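Local coordinates for protein TetR family transcriptional repressor LfrR (Mycobacterium smegmatis, PDB 2V57) that represses transcription of the lfrRA efflux-pump operon by binding directly to the promoter region upstream of lfrR, at residues 57-69 against 109-122. Residues are numbered along the deposited sequence; the frame is centred on the assembly and turned at random.
Sequences TDLLRALARHVHD and EPSILADPELAAYF. With SO4 (sulfate ion), chain G.
Tyr121 OH donates to Asp69 OD1 at 2.7 Å, using the syn lone pair of OD1, which sits at the edge of the tyrosine ring, near its plane. The methylenes of Arg65 lie across one face of that ring, CG 3.7 Å from its centroid and almost on the normal, a CH-pi contact. The Arg65 chain bends at chi3 (-66°) while CG and CD are still on the ring; NH1 donates to O1 of a sulfate, probably from the crystallisation liquor, at 2.9 Å, and NE adds a weak bond to the same oxygen; Tyr53 and Arg16 bind the same ion. Farther back along helix 57-69, Arg61 NH1 forms a salt bridge with Asp115 OD2 at 3.2 Å, while its NE donates in the guanidinium plane to Thr57 OG1, and Leu113 CD1 packs against its CG. Asp115 is also the N-cap of helix 116-123, its OD1 accepting a weak bond from Leu118 N. In this TetR-family repressor, helix 56-77 joins two parts of the fold, packing through Leu59 on helices 11-27 and 35-42 of the DNA-binding part and, through other residues, on 116-122; the axes of 57-69 and 116-122 run nearly parallel (11°), 10.2 Å apart at their closest. Between the polar ends, Ala64 CB meets Leu118 CD2 at 3.8 Å and Phe122 CZ. His68, with CG anti to its own N (chi1 -180°), lays its ring face over Phe122 CA, and its NE2 hydrogen-bonds to Ile124 O.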
loop_
_atom_site.group_PDB
_atom_site.type_symbol
_atom_site.label_atom_id
_atom_site.label_comp_id
_atom_site.label_asym_id
_atom_site.label_seq_id
_atom_site.Cartn_x
_atom_site.Cartn_y
_atom_site.Cartn_z
ATOM N N THR B 57 9.294 -17.345 -4.859
ATOM C CA THR B 57 9.718 -16.264 -3.975
ATOM C C THR B 57 11.003 -15.580 -4.478
ATOM O O THR B 57 11.187 -14.376 -4.265
ATOM C CB THR B 57 9.867 -16.733 -2.494
ATOM O OG1 THR B 57 9.725 -15.604 -1.617
ATOM C CG2 THR B 57 11.228 -17.409 -2.244
ATOM N N ASP B 58 11.875 -16.331 -5.158
ATOM C CA ASP B 58 13.111 -15.763 -5.723
ATOM C C ASP B 58 12.779 -14.805 -6.868
ATOM O O ASP B 58 13.454 -13.791 -7.061
ATOM C CB ASP B 58 14.041 -16.852 -6.264
ATOM C CG ASP B 58 14.457 -17.861 -5.201
ATOM O OD1 ASP B 58 14.817 -17.441 -4.079
ATOM O OD2 ASP B 58 14.448 -19.076 -5.497
ATOM N N LEU B 59 11.743 -15.145 -7.636
ATOM C CA LEU B 59 11.315 -14.280 -8.732
ATOM C C LEU B 59 10.707 -13.006 -8.160
ATOM O O LEU B 59 10.963 -11.904 -8.662
ATOM C CB LEU B 59 10.334 -14.989 -9.677
ATOM C CG LEU B 59 9.670 -14.090 -10.728
ATOM C CD1 LEU B 59 10.699 -13.424 -11.632
ATOM C CD2 LEU B 59 8.684 -14.885 -11.557
ATOM N N LEU B 60 9.952 -13.152 -7.073
ATOM C CA LEU B 60 9.285 -12.012 -6.456
ATOM C C LEU B 60 10.293 -10.978 -5.953
ATOM O O LEU B 60 10.105 -9.772 -6.137
ATOM C CB LEU B 60 8.372 -12.489 -5.311
ATOM C CG LEU B 60 6.873 -12.682 -5.589
ATOM C CD1 LEU B 60 6.568 -13.170 -7.004
ATOM C CD2 LEU B 60 6.203 -13.584 -4.525
ATOM N N ARG B 61 11.353 -11.453 -5.304
ATOM C CA ARG B 61 12.408 -10.565 -4.841
ATOM C C ARG B 61 13.167 -9.910 -6.014
ATOM O O ARG B 61 13.404 -8.687 -6.028
ATOM C CB ARG B 61 13.329 -11.316 -3.872
ATOM C CG ARG B 61 12.557 -11.876 -2.647
ATOM C CD ARG B 61 13.242 -13.121 -2.072
ATOM N NE ARG B 61 12.346 -13.851 -1.176
ATOM C CZ ARG B 61 12.539 -13.950 0.134
ATOM N NH1 ARG B 61 13.606 -13.390 0.669
ATOM N NH2 ARG B 61 11.683 -14.617 0.900
ATOM N N ALA B 62 13.508 -10.704 -7.026
ATOM C CA ALA B 62 14.091 -10.151 -8.261
ATOM C C ALA B 62 13.213 -9.088 -8.958
ATOM O O ALA B 62 13.720 -8.065 -9.432
ATOM C CB ALA B 62 14.422 -11.273 -9.244
ATOM N N LEU B 63 11.905 -9.327 -9.017
ATOM C CA LEU B 63 10.997 -8.390 -9.673
ATOM C C LEU B 63 11.002 -7.079 -8.891
ATOM O O LEU B 63 11.057 -5.987 -9.469
ATOM C CB LEU B 63 9.576 -8.967 -9.705
ATOM C CG LEU B 63 8.422 -8.093 -10.221
ATOM C CD1 LEU B 63 8.580 -7.839 -11.686
ATOM C CD2 LEU B 63 7.061 -8.749 -9.949
ATOM N N ALA B 64 10.948 -7.200 -7.566
ATOM C CA ALA B 64 10.930 -6.028 -6.690
ATOM C C ALA B 64 12.217 -5.210 -6.848
ATOM O O ALA B 64 12.171 -3.982 -6.996
ATOM C CB ALA B 64 10.683 -6.448 -5.218
ATOM N N ARG B 65 13.371 -5.871 -6.816
ATOM C CA ARG B 65 14.610 -5.203 -7.196
ATOM C C ARG B 65 14.489 -4.477 -8.567
ATOM O O ARG B 65 14.797 -3.288 -8.690
ATOM C CB ARG B 65 15.803 -6.184 -7.187
ATOM C CG ARG B 65 16.266 -6.640 -5.784
ATOM C CD ARG B 65 17.633 -7.335 -5.874
ATOM N NE ARG B 65 17.604 -8.606 -6.615
ATOM C CZ ARG B 65 17.214 -9.770 -6.081
ATOM N NH1 ARG B 65 17.252 -10.885 -6.796
ATOM N NH2 ARG B 65 16.790 -9.827 -4.824
ATOM N N HIS B 66 14.019 -5.187 -9.584
ATOM C CA HIS B 66 13.923 -4.627 -10.930
ATOM C C HIS B 66 13.032 -3.381 -10.978
ATOM O O HIS B 66 13.429 -2.361 -11.561
ATOM C CB HIS B 66 13.440 -5.692 -11.932
ATOM C CG HIS B 66 13.322 -5.189 -13.349
ATOM N ND1 HIS B 66 14.405 -4.759 -14.084
ATOM C CD2 HIS B 66 12.245 -5.072 -14.162
ATOM C CE1 HIS B 66 13.996 -4.386 -15.287
ATOM N NE2 HIS B 66 12.692 -4.567 -15.358
ATOM N N VAL B 67 11.853 -3.451 -10.350
ATOM C CA VAL B 67 10.965 -2.300 -10.271
ATOM C C VAL B 67 11.567 -1.115 -9.522
ATOM O O VAL B 67 11.418 0.024 -9.964
ATOM C CB VAL B 67 9.571 -2.662 -9.686
ATOM C CG1 VAL B 67 8.709 -1.410 -9.549
ATOM C CG2 VAL B 67 8.879 -3.688 -10.594
ATOM N N HIS B 68 12.222 -1.365 -8.384
ATOM C CA HIS B 68 12.940 -0.289 -7.690
ATOM C C HIS B 68 14.003 0.336 -8.606
ATOM O O HIS B 68 14.169 1.567 -8.630
ATOM C CB HIS B 68 13.587 -0.791 -6.397
ATOM C CG HIS B 68 14.329 0.267 -5.648
ATOM N ND1 HIS B 68 13.695 1.325 -5.032
ATOM C CD2 HIS B 68 15.654 0.443 -5.432
ATOM C CE1 HIS B 68 14.596 2.098 -4.457
ATOM N NE2 HIS B 68 15.793 1.584 -4.681
ATOM N N ASP B 69 14.701 -0.503 -9.374
ATOM C CA ASP B 69 15.665 -0.016 -10.379
ATOM C C ASP B 69 14.994 0.906 -11.410
ATOM O O ASP B 69 15.530 1.966 -11.770
ATOM C CB ASP B 69 16.291 -1.172 -11.166
ATOM C CG ASP B 69 17.272 -1.999 -10.360
ATOM O OD1 ASP B 69 17.782 -1.537 -9.308
ATOM O OD2 ASP B 69 17.536 -3.133 -10.818
ATOM N N GLU B 109 6.562 -5.413 -0.228
ATOM C CA GLU B 109 7.173 -6.741 -0.282
ATOM C C GLU B 109 8.310 -7.050 0.717
ATOM O O GLU B 109 8.394 -8.177 1.210
ATOM C CB GLU B 109 7.634 -7.043 -1.711
ATOM C CG GLU B 109 8.263 -8.407 -1.871
ATOM C CD GLU B 109 8.241 -8.892 -3.310
ATOM O OE1 GLU B 109 9.334 -9.002 -3.917
ATOM O OE2 GLU B 109 7.128 -9.154 -3.827
ATOM N N PRO B 110 9.206 -6.079 1.000
ATOM C CA PRO B 110 10.196 -6.389 2.039
ATOM C C PRO B 110 9.527 -6.768 3.360
ATOM O O PRO B 110 9.987 -7.685 4.037
ATOM C CB PRO B 110 10.966 -5.063 2.200
ATOM C CG PRO B 110 10.853 -4.406 0.829
ATOM C CD PRO B 110 9.451 -4.759 0.378
ATOM N N SER B 111 8.452 -6.074 3.714
ATOM C CA SER B 111 7.723 -6.385 4.944
ATOM C C SER B 111 6.990 -7.702 4.798
ATOM O O SER B 111 7.083 -8.555 5.663
ATOM C CB SER B 111 6.742 -5.269 5.319
ATOM O OG SER B 111 7.415 -4.045 5.568
ATOM N N ILE B 112 6.279 -7.867 3.687
ATOM C CA ILE B 112 5.497 -9.078 3.459
ATOM C C ILE B 112 6.377 -10.321 3.521
ATOM O O ILE B 112 5.979 -11.330 4.082
ATOM C CB ILE B 112 4.742 -9.027 2.106
ATOM C CG1 ILE B 112 3.636 -7.964 2.152
ATOM C CG2 ILE B 112 4.127 -10.385 1.775
ATOM C CD1 ILE B 112 2.580 -8.220 3.208
ATOM N N LEU B 113 7.582 -10.239 2.954
ATOM C CA LEU B 113 8.504 -11.375 2.947
ATOM C C LEU B 113 9.471 -11.365 4.117
ATOM O O LEU B 113 10.356 -12.210 4.188
ATOM C CB LEU B 113 9.321 -11.409 1.649
ATOM C CG LEU B 113 8.504 -11.401 0.357
ATOM C CD1 LEU B 113 9.444 -11.381 -0.845
ATOM C CD2 LEU B 113 7.583 -12.608 0.306
ATOM N N ALA B 114 9.324 -10.407 5.019
ATOM C CA ALA B 114 10.286 -10.260 6.096
ATOM C C ALA B 114 11.717 -10.384 5.554
ATOM O O ALA B 114 12.496 -11.227 6.009
ATOM C CB ALA B 114 10.029 -11.305 7.214
ATOM N N ASP B 115 12.063 -9.512 4.614
ATOM C CA ASP B 115 13.322 -9.603 3.865
ATOM C C ASP B 115 14.075 -8.287 4.022
ATOM O O ASP B 115 13.900 -7.373 3.206
ATOM C CB ASP B 115 12.989 -9.849 2.389
ATOM C CG ASP B 115 14.216 -9.952 1.495
ATOM O OD1 ASP B 115 15.350 -9.749 1.967
ATOM O OD2 ASP B 115 14.029 -10.237 0.290
ATOM N N PRO B 116 14.863 -8.172 5.094
ATOM C CA PRO B 116 15.635 -6.971 5.426
ATOM C C PRO B 116 16.611 -6.628 4.311
ATOM O O PRO B 116 16.927 -5.461 4.106
ATOM C CB PRO B 116 16.416 -7.378 6.685
ATOM C CG PRO B 116 15.726 -8.584 7.209
ATOM C CD PRO B 116 15.082 -9.265 6.060
ATOM N N GLU B 117 17.089 -7.637 3.592
ATOM C CA GLU B 117 17.983 -7.358 2.471
ATOM C C GLU B 117 17.266 -6.584 1.360
ATOM O O GLU B 117 17.846 -5.682 0.736
ATOM C CB GLU B 117 18.599 -8.651 1.913
ATOM C CG GLU B 117 19.318 -8.455 0.588
ATOM C CD GLU B 117 20.458 -7.435 0.686
ATOM O OE1 GLU B 117 20.999 -7.212 1.802
ATOM O OE2 GLU B 117 20.809 -6.848 -0.359
ATOM N N LEU B 118 16.003 -6.930 1.104
ATOM C CA LEU B 118 15.248 -6.228 0.078
ATOM C C LEU B 118 14.910 -4.830 0.594
ATOM O O LEU B 118 14.857 -3.874 -0.182
ATOM C CB LEU B 118 13.971 -6.987 -0.300
ATOM C CG LEU B 118 13.221 -6.537 -1.555
ATOM C CD1 LEU B 118 14.096 -6.720 -2.838
ATOM C CD2 LEU B 118 11.902 -7.284 -1.671
ATOM N N ALA B 119 14.695 -4.711 1.903
ATOM C CA ALA B 119 14.421 -3.403 2.497
ATOM C C ALA B 119 15.631 -2.477 2.288
ATOM O O ALA B 119 15.470 -1.297 1.973
ATOM C CB ALA B 119 14.093 -3.534 3.961
ATOM N N ALA B 120 16.831 -3.020 2.480
ATOM C CA ALA B 120 18.075 -2.264 2.269
ATOM C C ALA B 120 18.219 -1.861 0.805
ATOM O O ALA B 120 18.653 -0.745 0.491
ATOM C CB ALA B 120 19.315 -3.081 2.734
ATOM N N TYR B 121 17.853 -2.766 -0.095
ATOM C CA TYR B 121 17.891 -2.458 -1.522
ATOM C C TYR B 121 16.993 -1.269 -1.882
ATOM O O TYR B 121 17.416 -0.371 -2.620
ATOM C CB TYR B 121 17.473 -3.679 -2.341
ATOM C CG TYR B 121 17.886 -3.617 -3.799
ATOM C CD1 TYR B 121 19.122 -4.111 -4.212
ATOM C CD2 TYR B 121 17.039 -3.082 -4.756
ATOM C CE1 TYR B 121 19.507 -4.068 -5.558
ATOM C CE2 TYR B 121 17.412 -3.016 -6.098
ATOM C CZ TYR B 121 18.635 -3.506 -6.495
ATOM O OH TYR B 121 18.982 -3.444 -7.835
ATOM N N PHE B 122 15.763 -1.280 -1.360
ATOM C CA PHE B 122 14.759 -0.245 -1.610
ATOM C C PHE B 122 15.193 1.109 -1.045
ATOM O O PHE B 122 14.767 2.153 -1.524
ATOM C CB PHE B 122 13.431 -0.631 -0.930
ATOM C CG PHE B 122 12.521 -1.500 -1.771
ATOM C CD1 PHE B 122 13.006 -2.224 -2.861
ATOM C CD2 PHE B 122 11.169 -1.611 -1.446
ATOM C CE1 PHE B 122 12.154 -3.018 -3.622
ATOM C CE2 PHE B 122 10.320 -2.406 -2.198
ATOM C CZ PHE B 122 10.808 -3.113 -3.283
HETATM S S SO4 G . 18.045 -11.190 -10.561
HETATM O O1 SO4 G . 17.794 -10.168 -9.563
HETATM O O2 SO4 G . 17.149 -11.058 -11.696
HETATM O O3 SO4 G . 19.428 -11.110 -11.058
HETATM O O4 SO4 G . 17.824 -12.485 -9.912
HETATM O O HOH W 1 14.097 -13.137 3.630
#